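Local coordinates for BZZ1 protein (Saccharomyces cerevisiae, PDB 2A28), which takes part in endocytosis and trafficking to the vacuole and, with type I myosins, restores actin polarity after salt stress, here represented by its second SH3 domain, at residues 26-31 and 43-48. Numbering follows the deposited sequence.
Sequences TVIRGD and GLKGLF
The terminal methyl of I28 meets the aliphatic chain of K45 across strand 36-41, the strand that lies between the two segments in the sheet. I28 CD1 abuts K45 CD at 3.5 Å, a tight carbon pair, and the side chains cross at about a right angle. The extended start of K45, with CG anti to the backbone N (chi1 -176°), carries CG and CD past this methyl, CG at 4.0 Å from I28 CD1, and the chain turns only beyond them, at chi3. Both side chains also rest on Y38 of the intervening strand.

The second contact joins R29 to L47. R29 bends at chi2 and chi3 (-84° and -66°), bringing NH1 to the carbonyl of the next residue, where it donates a nearly straight hydrogen bond to G30 O (2.9 Å). The carbonyl O lies close to the guanidinium plane, whereas NH1 sits above the carbonyl plane. NH1 also bonds to W36 O, and these two backbone acceptors fix the group while NH2 approaches L47 CD2 obliquely, at 3.5 Å. With the guanidinium gone, as with an alanine in place of R29, the carbonyls of G30 and W36 would probably lose this donor, and L47 CD2 its cover on that side.

Two successive residues, I28 and R29, pair with the single residue Y38 in a classic beta bulge. Here segment 26-31 leaves its strand for the n-Src loop, while segment 43-48 starts from the distal hairpin, and the contact bridges strand 36-41 on the surface of the SH3 barrel.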
loop_
_atom_site.group_PDB
_atom_site.type_symbol
_atom_site.label_atom_id
_atom_site.label_comp_id
_atom_site.label_asym_id
_atom_site.label_seq_id
_atom_site.Cartn_x
_atom_site.Cartn_y
_atom_site.Cartn_z
ATOM N N THR A 26 -3.839 6.344 1.537
ATOM C CA THR A 26 -3.797 7.496 0.636
ATOM C C THR A 26 -2.672 7.290 -0.361
ATOM O O THR A 26 -1.515 6.981 0.022
ATOM C CB THR A 26 -3.556 8.773 1.450
ATOM O OG1 THR A 26 -4.700 8.881 2.340
ATOM C CG2 THR A 26 -3.512 9.971 0.525
ATOM N N VAL A 27 -2.983 7.409 -1.654
ATOM C CA VAL A 27 -2.004 7.184 -2.700
ATOM C C VAL A 27 -1.152 8.422 -2.884
ATOM O O VAL A 27 -1.686 9.499 -3.078
ATOM C CB VAL A 27 -2.685 6.870 -4.015
ATOM C CG1 VAL A 27 -1.706 6.823 -5.173
ATOM C CG2 VAL A 27 -3.415 5.523 -3.847
ATOM N N ILE A 28 0.167 8.217 -2.839
ATOM C CA ILE A 28 1.133 9.271 -3.129
ATOM C C ILE A 28 1.684 9.108 -4.525
ATOM O O ILE A 28 1.742 10.121 -5.265
ATOM C CB ILE A 28 2.211 9.303 -2.057
ATOM C CG1 ILE A 28 1.627 9.607 -0.641
ATOM C CG2 ILE A 28 3.319 10.311 -2.375
ATOM C CD1 ILE A 28 2.619 9.397 0.483
ATOM N N ARG A 29 2.041 7.915 -4.958
ATOM C CA ARG A 29 2.554 7.600 -6.302
ATOM C C ARG A 29 1.877 6.306 -6.708
ATOM O O ARG A 29 2.028 5.289 -6.046
ATOM C CB ARG A 29 4.097 7.566 -6.345
ATOM C CG ARG A 29 4.788 7.536 -7.697
ATOM C CD ARG A 29 4.917 6.167 -8.330
ATOM N NE ARG A 29 5.800 5.306 -7.577
ATOM C CZ ARG A 29 5.651 4.001 -7.365
ATOM N NH1 ARG A 29 4.608 3.295 -7.815
ATOM N NH2 ARG A 29 6.522 3.373 -6.663
ATOM N N GLY A 30 1.058 6.374 -7.745
ATOM C CA GLY A 30 0.267 5.232 -8.149
ATOM C C GLY A 30 1.142 4.218 -8.809
ATOM O O GLY A 30 2.292 4.404 -9.207
ATOM N N ASP A 31 0.528 3.057 -9.044
ATOM C CA ASP A 31 1.258 1.989 -9.716
ATOM C C ASP A 31 1.721 2.402 -11.091
ATOM O O ASP A 31 0.909 2.806 -11.872
ATOM C CB ASP A 31 0.348 0.751 -9.792
ATOM C CG ASP A 31 1.090 -0.519 -10.052
ATOM O OD1 ASP A 31 2.118 -0.599 -10.756
ATOM O OD2 ASP A 31 0.772 -1.546 -9.453
ATOM N N GLY A 43 -0.215 7.847 8.581
ATOM C CA GLY A 43 1.150 8.291 8.624
ATOM C C GLY A 43 2.199 7.237 8.363
ATOM O O GLY A 43 3.350 7.618 8.189
ATOM N N LEU A 44 1.894 5.955 8.320
ATOM C CA LEU A 44 2.824 4.909 7.932
ATOM C C LEU A 44 2.948 4.988 6.397
ATOM O O LEU A 44 1.911 4.800 5.744
ATOM C CB LEU A 44 2.233 3.567 8.339
ATOM C CG LEU A 44 3.074 2.333 8.052
ATOM C CD1 LEU A 44 4.360 2.354 8.861
ATOM C CD2 LEU A 44 2.292 1.044 8.285
ATOM N N LYS A 45 4.128 5.240 5.835
ATOM C CA LYS A 45 4.343 5.497 4.401
ATOM C C LYS A 45 5.338 4.553 3.804
ATOM O O LYS A 45 6.417 4.347 4.353
ATOM C CB LYS A 45 4.869 6.937 4.333
ATOM C CG LYS A 45 5.061 7.426 2.922
ATOM C CD LYS A 45 5.132 8.970 2.865
ATOM C CE LYS A 45 6.288 9.446 3.727
ATOM N NZ LYS A 45 6.558 10.895 3.435
ATOM N N GLY A 46 4.997 4.001 2.659
ATOM C CA GLY A 46 5.882 3.136 1.925
ATOM C C GLY A 46 5.177 2.451 0.808
ATOM O O GLY A 46 4.037 2.778 0.397
ATOM N N LEU A 47 5.859 1.500 0.203
ATOM C CA LEU A 47 5.385 0.719 -0.896
ATOM C C LEU A 47 4.570 -0.501 -0.420
ATOM O O LEU A 47 4.927 -1.201 0.494
ATOM C CB LEU A 47 6.546 0.144 -1.734
ATOM C CG LEU A 47 7.482 1.171 -2.361
ATOM C CD1 LEU A 47 8.696 0.502 -2.963
ATOM C CD2 LEU A 47 6.748 1.962 -3.435
ATOM N N PHE A 48 3.498 -0.767 -1.169
ATOM C CA PHE A 48 2.680 -1.956 -0.894
ATOM C C PHE A 48 2.146 -2.482 -2.222
ATOM O O PHE A 48 2.067 -1.744 -3.218
ATOM C CB PHE A 48 1.484 -1.644 0.044
ATOM C CG PHE A 48 0.611 -0.547 -0.470
ATOM C CD1 PHE A 48 -0.545 -0.833 -1.192
ATOM C CD2 PHE A 48 0.896 0.777 -0.268
ATOM C CE1 PHE A 48 -1.333 0.142 -1.716
ATOM C CE2 PHE A 48 0.129 1.773 -0.763
ATOM C CZ PHE A 48 -1.028 1.474 -1.465
#